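Local coordinates for DNA-entry nuclease (Competence-specific nuclease) (PDB 4QGO), which probably cleaves DNA without sequence specificity, as a virulence-factor nuclease of the beta-beta-alpha (His-Me finger) family from Streptococcus agalactiae, at residues G32-D46 and A193-P207. The protein carries 1 engineered substitution. Sequence-based numbering, arbitrary orientation. Where two conformers were deposited one is given.
Sequences GIYELNNNQTNLNAD and AKSQDGTLEFNVAIP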
loop_
_atom_site.group_PDB
_atom_site.type_symbol
_atom_site.label_atom_id
_atom_site.label_comp_id
_atom_site.label_asym_id
_atom_site.label_seq_id
_atom_site.Cartn_x
_atom_site.Cartn_y
_atom_site.Cartn_z
ATOM N N GLY A 32 13.710 -0.010 -5.757
ATOM C CA GLY A 32 13.190 0.781 -4.658
ATOM C C GLY A 32 12.194 0.066 -3.762
ATOM O O GLY A 32 11.755 0.623 -2.763
ATOM N N ILE A 33 11.848 -1.177 -4.089
ATOM C CA ILE A 33 10.866 -1.909 -3.289
ATOM C C ILE A 33 11.399 -3.296 -2.931
ATOM O O ILE A 33 12.476 -3.677 -3.391
ATOM C CB ILE A 33 9.480 -1.957 -3.990
ATOM C CG1 ILE A 33 9.548 -2.552 -5.406
ATOM C CG2 ILE A 33 8.922 -0.530 -4.103
ATOM C CD1 ILE A 33 9.706 -4.073 -5.480
ATOM N N TYR A 34 10.666 -4.043 -2.109
ATOM C CA TYR A 34 11.029 -5.432 -1.842
ATOM C C TYR A 34 10.080 -6.368 -2.570
ATOM O O TYR A 34 8.868 -6.358 -2.326
ATOM C CB TYR A 34 11.035 -5.726 -0.335
ATOM C CG TYR A 34 12.235 -5.152 0.373
ATOM C CD1 TYR A 34 13.424 -5.867 0.453
ATOM C CD2 TYR A 34 12.186 -3.895 0.956
ATOM C CE1 TYR A 34 14.534 -5.335 1.086
ATOM C CE2 TYR A 34 13.292 -3.355 1.591
ATOM C CZ TYR A 34 14.459 -4.084 1.658
ATOM O OH TYR A 34 15.562 -3.554 2.293
ATOM N N GLU A 35 10.642 -7.162 -3.472
ATOM C CA GLU A 35 9.921 -8.247 -4.097
ATOM C C GLU A 35 9.916 -9.387 -3.085
ATOM O O GLU A 35 10.969 -9.718 -2.518
ATOM C CB GLU A 35 10.639 -8.661 -5.378
ATOM C CG GLU A 35 9.976 -9.769 -6.159
ATOM C CD GLU A 35 10.800 -10.200 -7.366
ATOM O OE1 GLU A 35 10.617 -11.344 -7.834
ATOM O OE2 GLU A 35 11.640 -9.404 -7.842
ATOM N N LEU A 36 8.743 -9.969 -2.839
ATOM C CA LEU A 36 8.612 -11.038 -1.850
ATOM C C LEU A 36 8.290 -12.351 -2.528
ATOM O O LEU A 36 7.496 -12.384 -3.466
ATOM C CB LEU A 36 7.458 -10.720 -0.890
ATOM C CG LEU A 36 7.463 -9.328 -0.261
ATOM C CD1 LEU A 36 6.281 -9.203 0.691
ATOM C CD2 LEU A 36 8.775 -9.054 0.452
ATOM N N ASN A 37 8.900 -13.436 -2.042
ATOM C CA ASN A 37 8.520 -14.774 -2.507
ATOM C C ASN A 37 8.601 -14.922 -4.030
ATOM O O ASN A 37 7.740 -15.551 -4.650
ATOM C CB ASN A 37 7.099 -15.114 -2.019
ATOM C CG ASN A 37 6.792 -16.602 -2.071
ATOM O OD1 ASN A 37 7.629 -17.436 -1.739
ATOM N ND2 ASN A 37 5.573 -16.935 -2.479
ATOM N N ASN A 38 9.644 -14.337 -4.615
ATOM C CA ASN A 38 9.849 -14.359 -6.057
ATOM C C ASN A 38 8.653 -13.831 -6.841
ATOM O O ASN A 38 8.371 -14.272 -7.956
ATOM C CB ASN A 38 10.258 -15.754 -6.519
ATOM C CG ASN A 38 11.538 -16.210 -5.861
ATOM O OD1 ASN A 38 12.620 -15.720 -6.190
ATOM N ND2 ASN A 38 11.427 -17.126 -4.908
ATOM N N ASN A 39 7.973 -12.867 -6.227
ATOM C CA ASN A 39 6.816 -12.187 -6.817
ATOM C C ASN A 39 5.550 -13.050 -6.899
ATOM O O ASN A 39 4.595 -12.686 -7.579
ATOM C CB ASN A 39 7.178 -11.583 -8.190
ATOM C CG ASN A 39 6.704 -10.153 -8.362
ATOM O OD1 ASN A 39 6.358 -9.463 -7.405
ATOM N ND2 ASN A 39 6.704 -9.698 -9.609
ATOM N N GLN A 40 5.543 -14.186 -6.197
ATOM C CA GLN A 40 4.395 -15.081 -6.203
ATOM C C GLN A 40 3.535 -14.880 -4.965
ATOM O O GLN A 40 4.045 -14.755 -3.848
ATOM C CB GLN A 40 4.848 -16.550 -6.291
ATOM C CG GLN A 40 5.855 -16.810 -7.402
ATOM C CD GLN A 40 5.337 -16.405 -8.764
ATOM O OE1 GLN A 40 4.394 -16.999 -9.279
ATOM N NE2 GLN A 40 5.949 -15.384 -9.350
ATOM N N THR A 41 2.221 -14.841 -5.186
ATOM C CA THR A 41 1.244 -14.750 -4.107
ATOM C C THR A 41 0.271 -15.914 -4.218
ATOM O O THR A 41 0.075 -16.463 -5.306
ATOM C CB THR A 41 0.470 -13.417 -4.154
ATOM O OG1 THR A 41 -0.598 -13.447 -3.196
ATOM C CG2 THR A 41 -0.097 -13.167 -5.546
ATOM N N ASN A 42 -0.330 -16.292 -3.091
ATOM C CA ASN A 42 -1.260 -17.411 -3.108
ATOM C C ASN A 42 -2.701 -17.007 -3.363
ATOM O O ASN A 42 -3.614 -17.829 -3.230
ATOM C CB ASN A 42 -1.153 -18.240 -1.821
ATOM C CG ASN A 42 -1.561 -17.470 -0.576
ATOM O OD1 ASN A 42 -2.215 -16.427 -0.648
ATOM N ND2 ASN A 42 -1.177 -17.991 0.583
ATOM N N LEU A 43 -2.908 -15.736 -3.709
ATOM C CA LEU A 43 -4.251 -15.247 -4.014
ATOM C C LEU A 43 -4.914 -16.078 -5.091
ATOM O O LEU A 43 -4.296 -16.421 -6.088
ATOM C CB LEU A 43 -4.217 -13.786 -4.454
ATOM C CG LEU A 43 -3.934 -12.724 -3.397
ATOM C CD1 LEU A 43 -3.830 -11.373 -4.077
ATOM C CD2 LEU A 43 -5.036 -12.726 -2.350
ATOM N N ASN A 44 -6.191 -16.385 -4.871
ATOM C CA ASN A 44 -6.972 -17.151 -5.832
ATOM C C ASN A 44 -7.912 -16.220 -6.603
ATOM O O ASN A 44 -8.877 -15.700 -6.051
ATOM C CB ASN A 44 -7.751 -18.257 -5.122
ATOM C CG ASN A 44 -8.516 -19.142 -6.088
ATOM O OD1 ASN A 44 -8.371 -19.017 -7.302
ATOM N ND2 ASN A 44 -9.308 -20.069 -5.547
ATOM N N ALA A 45 -7.590 -15.983 -7.872
ATOM C CA ALA A 45 -8.421 -15.143 -8.733
ATOM C C ALA A 45 -9.437 -15.962 -9.508
ATOM O O ALA A 45 -10.292 -15.408 -10.185
ATOM C CB ALA A 45 -7.549 -14.347 -9.696
ATOM N N ASP A 46 -9.347 -17.284 -9.406
ATOM C CA ASP A 46 -10.239 -18.159 -10.164
ATOM C C ASP A 46 -11.446 -18.533 -9.313
ATOM O O ASP A 46 -11.687 -19.709 -9.005
ATOM C CB ASP A 46 -9.478 -19.400 -10.636
ATOM C CG ASP A 46 -10.282 -20.245 -11.593
ATOM O OD1 ASP A 46 -11.287 -19.733 -12.134
ATOM O OD2 ASP A 46 -9.906 -21.418 -11.805
ATOM N N ALA A 193 -1.243 -9.195 -5.925
ATOM C CA ALA A 193 -2.238 -9.192 -6.993
ATOM C C ALA A 193 -2.095 -10.420 -7.878
ATOM O O ALA A 193 -0.983 -10.895 -8.116
ATOM C CB ALA A 193 -2.137 -7.918 -7.837
ATOM N N LYS A 194 -3.225 -10.913 -8.382
ATOM C CA LYS A 194 -3.233 -12.067 -9.273
ATOM C C LYS A 194 -4.435 -11.937 -10.193
ATOM O O LYS A 194 -5.557 -11.777 -9.724
ATOM C CB LYS A 194 -3.321 -13.353 -8.443
ATOM C CG LYS A 194 -3.495 -14.630 -9.247
ATOM C CD LYS A 194 -2.261 -14.899 -10.081
ATOM C CE LYS A 194 -2.390 -16.228 -10.829
ATOM N NZ LYS A 194 -2.579 -17.370 -9.890
ATOM N N SER A 195 -4.209 -11.999 -11.503
ATOM C CA SER A 195 -5.332 -12.024 -12.438
ATOM C C SER A 195 -5.822 -13.457 -12.669
ATOM O O SER A 195 -5.061 -14.424 -12.519
ATOM C CB SER A 195 -4.965 -11.351 -13.766
ATOM O OG SER A 195 -3.961 -12.084 -14.452
ATOM N N GLN A 196 -7.097 -13.577 -13.016
ATOM C CA GLN A 196 -7.686 -14.879 -13.317
ATOM C C GLN A 196 -6.871 -15.624 -14.373
ATOM O O GLN A 196 -6.621 -16.820 -14.226
ATOM C CB GLN A 196 -9.139 -14.714 -13.773
ATOM C CG GLN A 196 -9.828 -16.033 -14.134
ATOM C CD GLN A 196 -11.171 -15.834 -14.831
ATOM O OE1 GLN A 196 -11.947 -14.942 -14.486
ATOM N NE2 GLN A 196 -11.446 -16.675 -15.824
ATOM N N ASP A 197 -6.432 -14.909 -15.409
ATOM C CA ASP A 197 -5.677 -15.548 -16.494
ATOM C C ASP A 197 -4.196 -15.753 -16.197
ATOM O O ASP A 197 -3.462 -16.284 -17.030
ATOM C CB ASP A 197 -5.875 -14.818 -17.836
ATOM C CG ASP A 197 -5.181 -13.454 -17.906
ATOM O OD1 ASP A 197 -4.449 -13.053 -16.977
ATOM O OD2 ASP A 197 -5.363 -12.770 -18.934
ATOM N N GLY A 198 -3.763 -15.301 -15.020
ATOM C CA GLY A 198 -2.403 -15.512 -14.563
ATOM C C GLY A 198 -1.348 -14.577 -15.136
ATOM O O GLY A 198 -0.169 -14.684 -14.778
ATOM N N THR A 199 -1.747 -13.673 -16.029
ATOM C CA THR A 199 -0.764 -12.821 -16.700
ATOM C C THR A 199 -0.252 -11.708 -15.792
ATOM O O THR A 199 0.848 -11.186 -15.993
ATOM C CB THR A 199 -1.298 -12.184 -18.002
ATOM O OG1 THR A 199 -2.431 -11.362 -17.703
ATOM C CG2 THR A 199 -1.695 -13.255 -19.014
ATOM N N LEU A 200 -1.061 -11.333 -14.805
ATOM C CA LEU A 200 -0.613 -10.390 -13.792
ATOM C C LEU A 200 -0.432 -11.102 -12.466
ATOM O O LEU A 200 -1.354 -11.759 -11.974
ATOM C CB LEU A 200 -1.621 -9.258 -13.604
ATOM C CG LEU A 200 -1.265 -8.242 -12.509
ATOM C CD1 LEU A 200 -0.042 -7.447 -12.908
ATOM C CD2 LEU A 200 -2.442 -7.306 -12.224
ATOM N N GLU A 201 0.754 -10.971 -11.887
ATOM C CA GLU A 201 0.985 -11.500 -10.546
ATOM C C GLU A 201 2.145 -10.773 -9.901
ATOM O O GLU A 201 3.213 -10.661 -10.494
ATOM C CB GLU A 201 1.248 -13.008 -10.569
ATOM C CG GLU A 201 1.408 -13.587 -9.165
ATOM C CD GLU A 201 1.380 -15.102 -9.109
ATOM O OE1 GLU A 201 1.143 -15.746 -10.153
ATOM O OE2 GLU A 201 1.585 -15.654 -7.996
ATOM N N PHE A 202 1.929 -10.264 -8.699
ATOM C CA PHE A 202 3.029 -9.682 -7.940
ATOM C C PHE A 202 2.824 -9.826 -6.438
ATOM O O PHE A 202 1.706 -10.055 -5.969
ATOM C CB PHE A 202 3.332 -8.218 -8.343
ATOM C CG PHE A 202 2.189 -7.248 -8.136
ATOM C CD1 PHE A 202 1.837 -6.814 -6.865
ATOM C CD2 PHE A 202 1.519 -6.714 -9.229
ATOM C CE1 PHE A 202 0.816 -5.900 -6.679
ATOM C CE2 PHE A 202 0.498 -5.785 -9.056
ATOM C CZ PHE A 202 0.147 -5.371 -7.781
ATOM N N ASN A 203 3.921 -9.695 -5.695
ATOM C CA ASN A 203 3.915 -9.789 -4.249
ATOM C C ASN A 203 5.066 -8.908 -3.792
ATOM O O ASN A 203 6.233 -9.287 -3.922
ATOM C CB ASN A 203 4.120 -11.244 -3.797
ATOM C CG ASN A 203 3.877 -11.430 -2.318
ATOM O OD1 ASN A 203 3.798 -10.461 -1.562
ATOM N ND2 ASN A 203 3.759 -12.686 -1.890
ATOM N N VAL A 204 4.739 -7.722 -3.291
ATOM C CA VAL A 204 5.761 -6.737 -2.954
ATOM C C VAL A 204 5.480 -6.047 -1.626
ATOM O O VAL A 204 4.330 -5.992 -1.150
ATOM C CB VAL A 204 5.893 -5.644 -4.050
ATOM C CG1 VAL A 204 6.264 -6.245 -5.418
ATOM C CG2 VAL A 204 4.605 -4.852 -4.152
ATOM N N ALA A 205 6.540 -5.515 -1.029
ATOM C CA ALA A 205 6.405 -4.611 0.107
ATOM C C ALA A 205 6.980 -3.269 -0.302
ATOM O O ALA A 205 8.129 -3.188 -0.716
ATOM C CB ALA A 205 7.140 -5.153 1.329
ATOM N N ILE A 206 6.162 -2.219 -0.211
ATOM C CA ILE A 206 6.583 -0.863 -0.545
ATOM C C ILE A 206 7.005 -0.179 0.745
ATOM O O ILE A 206 6.162 0.097 1.599
ATOM C CB ILE A 206 5.415 -0.040 -1.124
ATOM C CG1 ILE A 206 4.655 -0.813 -2.212
ATOM C CG2 ILE A 206 5.922 1.319 -1.617
ATOM C CD1 ILE A 206 5.455 -1.120 -3.422
ATOM N N PRO A 207 8.312 0.082 0.915
ATOM C CA PRO A 207 8.723 0.697 2.184
ATOM C C PRO A 207 8.044 2.058 2.391
ATOM O O PRO A 207 7.951 2.866 1.453
ATOM C CB PRO A 207 10.248 0.860 2.020
ATOM C CG PRO A 207 10.620 -0.240 1.007
ATOM C CD PRO A 207 9.463 -0.220 0.040
HETATM O O HOH W 1 -1.977 -17.200 -7.130
HETATM O O HOH W 2 -12.419 -14.511 -11.820
HETATM O O HOH W 3 -5.671 -17.735 -9.373
#
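Tyr34 and Ala205 form a hydrogen-bonded antiparallel pair where strand 33-36 docks on strand 201-207, extending the central antiparallel sheet of this beta-beta-alpha nuclease beyond the 193-207 hairpin. Two backbone hydrogen bonds join the pair, Ala205 N giving to Tyr34 O at 2.8 Å and Tyr34 N to Ala205 O. Small Ala205 suits this face, because its methyl lies beside Tyr34 CB and 4.2 Å from Leu36 CD1; helix 12-22 packs on Tyr34 and Leu36. After Leu36 the chain turns tightly, Asn39 N bonding back to Leu36 O, and side chains replace backbone pairing. Asn203 is central here. Its CB rests against Gln40 O and Leu36 O; CG, anti to the backbone N (chi1 -170°), carries the amide across the turn. ND2 then donates almost straight to Gln40 O (2.9 Å, 175° at the hydrogen), while OD1 lies near Leu36 CD1 and accepts from His190 NE2. Asparagine fits because one flat group offers both a donor and an acceptor. Its backbone N gives to Asn39 OD1 at 3.0 Å from above the plane of the Asn39 amide. Glu201, extended along its chain, receives Thr41 N on the anti lone pair of OE2. Farther on, residues 43-46 make no direct hydrogen bond to residues 193-207: Leu43 packs CB to CB on Lys194, whose NZ joins two bridging waters, and the compact methyl of Ala45 sits 3.3 Å from Lys194 O. Two amides grip Gln40 O from opposite faces of its plane, Asn203 ND2 on one and Asn37 ND2, at 3.0 Å, on the other.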